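Local coordinates for cupin 2, conserved barrel domain protein (Novosphingobium aromaticivorans DSM 12444, PDB 3ES1) that is of unknown function but folds as a cupin-type beta barrel and pairs with a second copy of itself across an extended sheet, at residues 81-86 with 144-149; 103-108 with 126-131. All blocks are in the same frame, centred on the assembly; numbering follows the deposited sequence. Where two conformers were deposited one is given.

Overall arrangement
Both contacts are antiparallel strand pairings in one sheet of the cupin domain, and their centres lie about 9 Å apart. Interaction 1 joins strands 79-86 and 145-153; interaction 2, nested within the loop that interaction 1 closes, joins strands 99-107 and 127-130. They meet because strand 145-153 also lies beside strand 99-107: Arg146 O is 2.7 Å from Leu106 N and Ala148 O is 2.8 Å from Ile104 N, both probable hydrogen bonds. Ile147 CG2 packs 3.4 Å from Ile104 O. Both contacts touch the second subunit, and strand 127-130 pairs with one of its strands, so the sheet continues across the dimer interface.

Interaction 1: 81-86 with 144-149; sequences IRVVDM and PCRIAF
The carboxylate of Asp85 lies at the edge of the Arg146 guanidinium, the two planes 18° apart. Arg146 NE reaches Asp85 OD1 at 2.8 Å and NH2 of Arg146 reaches Asp85 OD2 at 2.9 Å, a side-on salt bridge in which each oxygen takes one nearly straight N-H. The arginine chain runs out extended and bends at chi3 (-72°), which turns NE and NH2 to the acid. Val83 CG1 packs at 3.6 Å on Arg146 CD, an apolar neighbour for the arginine's methylenes. With alanine at Arg146, the buried Asp85 carboxylate would probably lose its compensating charge and keep the hydroxyls of Ser9 and Thr37 on OD2.

On the sheet face bearing Val84 and Phe149, Ile147 CG2 lies over one face of the Phe149 ring, offset to the rim, while Val84 CG2 comes to the ring edge, 4.0 Å from CD2 of Phe149. These three form a branched and aromatic apolar patch, though Arg82 also points to this side. Backbone bonds at Arg82-Phe149, Val84-Ile147 and Met86-Cys145 fix the register.

Pro12 O accepts from Arg146 NH1. Strand 79-86 is flanked by strand 45-53, and strand 145-153 by strand 99-107; Trp137 of strand 136-138 meets the Phe149 ring.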
loop_
_atom_site.group_PDB
_atom_site.type_symbol
_atom_site.label_atom_id
_atom_site.label_comp_id
_atom_site.label_asym_id
_atom_site.label_seq_id
_atom_site.Cartn_x
_atom_site.Cartn_y
_atom_site.Cartn_z
ATOM N N ILE A 81 -5.082 2.079 5.414
ATOM C CA ILE A 81 -5.052 2.268 3.950
ATOM C C ILE A 81 -6.274 3.072 3.559
ATOM O O ILE A 81 -7.393 2.724 3.889
ATOM C CB ILE A 81 -4.913 0.929 3.116
ATOM C CG1 ILE A 81 -4.894 1.199 1.583
ATOM C CG2 ILE A 81 -6.006 -0.079 3.474
ATOM C CD1 ILE A 81 -4.416 0.010 0.736
ATOM N N ARG A 82 -6.022 4.193 2.884
ATOM C CA ARG A 82 -7.093 5.015 2.328
ATOM C C ARG A 82 -6.736 5.489 0.937
ATOM O O ARG A 82 -5.548 5.525 0.548
ATOM C CB ARG A 82 -7.407 6.195 3.276
ATOM C CG ARG A 82 -6.285 7.168 3.414
ATOM C CD ARG A 82 -6.690 8.352 4.250
ATOM N NE ARG A 82 -5.499 9.094 4.593
ATOM C CZ ARG A 82 -4.990 9.178 5.814
ATOM N NH1 ARG A 82 -5.602 8.633 6.839
ATOM N NH2 ARG A 82 -3.888 9.878 5.997
ATOM N N VAL A 83 -7.780 5.849 0.187
ATOM C CA VAL A 83 -7.665 6.440 -1.124
ATOM C C VAL A 83 -8.017 7.944 -1.057
ATOM O O VAL A 83 -9.069 8.346 -0.526
ATOM C CB VAL A 83 -8.561 5.696 -2.157
ATOM C CG1 VAL A 83 -8.504 6.395 -3.515
ATOM C CG2 VAL A 83 -8.218 4.215 -2.258
ATOM N N VAL A 84 -7.104 8.751 -1.563
ATOM C CA VAL A 84 -7.262 10.246 -1.576
ATOM C C VAL A 84 -7.199 10.759 -3.005
ATOM O O VAL A 84 -6.237 10.507 -3.747
ATOM C CB VAL A 84 -6.229 11.002 -0.667
ATOM C CG1 VAL A 84 -6.460 12.519 -0.683
ATOM C CG2 VAL A 84 -6.336 10.503 0.779
ATOM N N ASP A 85 -8.261 11.458 -3.386
ATOM C CA ASP A 85 -8.334 12.116 -4.709
ATOM C C ASP A 85 -8.127 13.585 -4.505
ATOM O O ASP A 85 -8.994 14.285 -3.977
ATOM C CB ASP A 85 -9.683 11.908 -5.376
ATOM C CG ASP A 85 -10.006 10.441 -5.647
ATOM O OD1 ASP A 85 -9.122 9.560 -5.543
ATOM O OD2 ASP A 85 -11.165 10.176 -6.024
HETATM N N MSE A 86 -6.954 14.035 -4.934
HETATM C CA MSE A 86 -6.563 15.448 -4.873
HETATM C C MSE A 86 -7.182 16.136 -6.082
HETATM O O MSE A 86 -6.997 15.708 -7.226
HETATM C CB MSE A 86 -5.037 15.629 -4.895
HETATM C CG MSE A 86 -4.249 15.077 -3.683
HETATM SE SE MSE A 86 -4.862 15.714 -1.958
HETATM C CE MSE A 86 -4.136 17.489 -1.841
ATOM N N PRO A 144 -8.158 15.391 -11.733
ATOM C CA PRO A 144 -7.905 14.851 -10.393
ATOM C C PRO A 144 -6.746 13.826 -10.399
ATOM O O PRO A 144 -6.400 13.259 -11.416
ATOM C CB PRO A 144 -9.253 14.184 -9.995
ATOM C CG PRO A 144 -9.948 13.881 -11.339
ATOM C CD PRO A 144 -9.512 15.056 -12.216
ATOM N N CYS A 145 -6.125 13.697 -9.249
ATOM C CA CYS A 145 -5.092 12.711 -9.015
ATOM C C CYS A 145 -5.486 11.803 -7.852
ATOM O O CYS A 145 -5.776 12.281 -6.745
ATOM C CB CYS A 145 -3.782 13.425 -8.649
ATOM S SG CYS A 145 -2.444 12.287 -8.274
ATOM N N ARG A 146 -5.517 10.513 -8.120
ATOM C CA ARG A 146 -5.850 9.497 -7.112
ATOM C C ARG A 146 -4.596 8.828 -6.596
ATOM O O ARG A 146 -3.778 8.323 -7.353
ATOM C CB ARG A 146 -6.797 8.438 -7.664
ATOM C CG ARG A 146 -7.083 7.323 -6.656
ATOM C CD ARG A 146 -8.259 6.441 -7.065
ATOM N NE ARG A 146 -9.503 7.179 -6.898
ATOM C CZ ARG A 146 -10.713 6.757 -7.272
ATOM N NH1 ARG A 146 -10.911 5.567 -7.851
ATOM N NH2 ARG A 146 -11.738 7.556 -7.071
ATOM N N ILE A 147 -4.474 8.829 -5.274
ATOM C CA ILE A 147 -3.353 8.188 -4.602
ATOM C C ILE A 147 -3.859 7.232 -3.521
ATOM O O ILE A 147 -4.751 7.546 -2.766
ATOM C CB ILE A 147 -2.360 9.238 -3.945
ATOM C CG1 ILE A 147 -1.920 10.311 -4.955
ATOM C CG2 ILE A 147 -1.113 8.517 -3.385
ATOM C CD1 ILE A 147 -1.195 11.539 -4.342
ATOM N N ALA A 148 -3.301 6.032 -3.527
ATOM C CA ALA A 148 -3.531 5.062 -2.434
ATOM C C ALA A 148 -2.418 5.240 -1.426
ATOM O O ALA A 148 -1.208 5.159 -1.774
ATOM C CB ALA A 148 -3.513 3.597 -2.984
ATOM N N PHE A 149 -2.821 5.456 -0.181
ATOM C CA PHE A 149 -1.889 5.646 0.915
ATOM C C PHE A 149 -2.022 4.560 1.966
ATOM O O PHE A 149 -3.108 4.284 2.492
ATOM C CB PHE A 149 -2.127 6.983 1.630
ATOM C CG PHE A 149 -1.708 8.181 0.862
ATOM C CD1 PHE A 149 -0.372 8.451 0.644
ATOM C CD2 PHE A 149 -2.647 9.060 0.377
ATOM C CE1 PHE A 149 0.020 9.585 -0.073
ATOM C CE2 PHE A 149 -2.255 10.224 -0.326
ATOM C CZ PHE A 149 -0.939 10.481 -0.553
#

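Interaction 2: 103-108 with 126-131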
loop_
_atom_site.group_PDB
_atom_site.type_symbol
_atom_site.label_atom_id
_atom_site.label_comp_id
_atom_site.label_asym_id
_atom_site.label_seq_id
_atom_site.Cartn_x
_atom_site.Cartn_y
_atom_site.Cartn_z
ATOM N N GLY A 103 2.880 5.598 -0.609
ATOM C CA GLY A 103 1.870 6.215 -1.471
ATOM C C GLY A 103 2.037 5.753 -2.894
ATOM O O GLY A 103 3.141 5.772 -3.427
ATOM N N ILE A 104 0.919 5.370 -3.519
ATOM C CA ILE A 104 0.937 4.902 -4.912
ATOM C C ILE A 104 0.020 5.732 -5.763
ATOM O O ILE A 104 -1.203 5.819 -5.516
ATOM C CB ILE A 104 0.605 3.364 -5.048
ATOM C CG1 ILE A 104 1.499 2.523 -4.090
ATOM C CG2 ILE A 104 0.882 2.868 -6.466
ATOM C CD1 ILE A 104 0.851 2.217 -2.740
ATOM N N VAL A 105 0.603 6.340 -6.777
ATOM C CA VAL A 105 -0.183 7.223 -7.658
ATOM C C VAL A 105 -0.972 6.363 -8.662
ATOM O O VAL A 105 -0.385 5.763 -9.586
ATOM C CB VAL A 105 0.679 8.327 -8.350
ATOM C CG1 VAL A 105 -0.213 9.322 -9.087
ATOM C CG2 VAL A 105 1.590 9.072 -7.354
ATOM N N LEU A 106 -2.306 6.352 -8.535
ATOM C CA LEU A 106 -3.102 5.429 -9.341
ATOM C C LEU A 106 -3.496 6.047 -10.670
ATOM O O LEU A 106 -3.626 5.383 -11.721
ATOM C CB LEU A 106 -4.368 4.959 -8.579
ATOM C CG LEU A 106 -4.166 4.279 -7.182
ATOM C CD1 LEU A 106 -5.465 3.658 -6.706
ATOM C CD2 LEU A 106 -3.052 3.263 -7.184
ATOM N N GLU A 107 -3.730 7.334 -10.584
ATOM C CA GLU A 107 -4.269 8.139 -11.700
ATOM C C GLU A 107 -3.823 9.585 -11.557
ATOM O O GLU A 107 -3.904 10.167 -10.490
ATOM C CB GLU A 107 -5.797 8.085 -11.700
ATOM C CG GLU A 107 -6.471 9.146 -12.506
ATOM C CD GLU A 107 -6.360 8.983 -14.026
ATOM O OE1 GLU A 107 -6.036 7.865 -14.510
ATOM O OE2 GLU A 107 -6.612 10.001 -14.731
ATOM N N GLY A 108 -3.363 10.163 -12.659
ATOM C CA GLY A 108 -2.883 11.520 -12.665
ATOM C C GLY A 108 -1.473 11.630 -12.115
ATOM O O GLY A 108 -0.747 10.660 -12.021
ATOM N N GLY A 126 3.826 5.962 -9.969
ATOM C CA GLY A 126 4.913 6.238 -9.044
ATOM C C GLY A 126 4.590 5.914 -7.586
ATOM O O GLY A 126 3.414 5.950 -7.151
ATOM N N ILE A 127 5.647 5.624 -6.839
ATOM C CA ILE A 127 5.539 5.312 -5.404
ATOM C C ILE A 127 6.387 6.221 -4.531
ATOM O O ILE A 127 7.580 6.443 -4.782
ATOM C CB ILE A 127 5.905 3.830 -5.126
ATOM C CG1 ILE A 127 4.928 2.895 -5.890
ATOM C CG2 ILE A 127 5.890 3.547 -3.624
ATOM C CD1 ILE A 127 5.303 1.363 -5.893
ATOM N N ILE A 128 5.743 6.712 -3.470
ATOM C CA ILE A 128 6.391 7.531 -2.464
ATOM C C ILE A 128 6.590 6.724 -1.172
ATOM O O ILE A 128 5.676 6.058 -0.690
ATOM C CB ILE A 128 5.611 8.810 -2.103
ATOM C CG1 ILE A 128 5.212 9.601 -3.382
ATOM C CG2 ILE A 128 6.425 9.642 -1.151
ATOM C CD1 ILE A 128 3.795 9.248 -3.811
ATOM N N VAL A 129 7.818 6.783 -0.666
ATOM C CA VAL A 129 8.140 6.276 0.688
ATOM C C VAL A 129 8.337 7.484 1.599
ATOM O O VAL A 129 9.381 8.143 1.556
ATOM C CB VAL A 129 9.390 5.362 0.653
ATOM C CG1 VAL A 129 9.688 4.726 2.014
ATOM C CG2 VAL A 129 9.208 4.262 -0.441
ATOM N N GLN A 130 7.324 7.780 2.397
ATOM C CA GLN A 130 7.290 8.972 3.224
ATOM C C GLN A 130 7.772 8.615 4.614
ATOM O O GLN A 130 7.103 7.980 5.329
ATOM C CB GLN A 130 5.886 9.621 3.247
ATOM C CG GLN A 130 5.745 10.930 3.971
ATOM C CD GLN A 130 5.780 12.126 3.026
ATOM O OE1 GLN A 130 6.685 12.877 3.031
ATOM N NE2 GLN A 130 4.821 12.230 2.205
ATOM N N ARG A 131 8.974 9.037 4.953
ATOM C CA ARG A 131 9.674 8.584 6.175
ATOM C C ARG A 131 9.539 9.589 7.344
ATOM O O ARG A 131 10.520 10.015 7.945
ATOM C CB ARG A 131 11.128 8.218 5.843
ATOM C CG ARG A 131 11.221 6.990 4.901
ATOM C CD ARG A 131 12.622 6.655 4.493
ATOM N NE ARG A 131 13.455 6.450 5.682
ATOM C CZ ARG A 131 14.340 7.316 6.133
ATOM N NH1 ARG A 131 14.516 8.472 5.524
ATOM N NH2 ARG A 131 15.025 7.037 7.231
#
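Gly103 and Ile128 form the tight part of this antiparallel pairing, exchanging two backbone hydrogen bonds, Gly103 N to Ile128 O and Ile128 N to Gly103 O, both 2.8 Å. Ile128 CD1 folds back over the glycine, 3.6 Å from Gly103 O, so even a CB at Gly103 would probably crowd that methyl, which is why glycine suits the place. On the other face Ile104 and Ile127 lie side by side, pointing the same way, with Ile104 CG1 3.9 Å from Ile127 CG1. In both, CG1 lies anti to the carbonyl carbon (chi1 -51° and -61°), which sets these two branches abreast.

Toward Val105 the packing is looser: its N still bonds Gly126 O at 2.9 Å, but Val105 CG2 and Ile128 CD1 stand 4.2 Å apart. Beyond it the strands part, and the partly exposed Leu106 and Glu107 both face Arg146 in a classic beta bulge of strand 99-107. At the far end Arg131 NH2 forms a salt bridge with Glu63 of the second subunit.

Backbone bonds and branched aliphatic side chains hold the pairing, and the same strand, through Ile127 to Val129, pairs in parallel with a strand of the second subunit; the salt bridge of Arg131 adds charge to that interface.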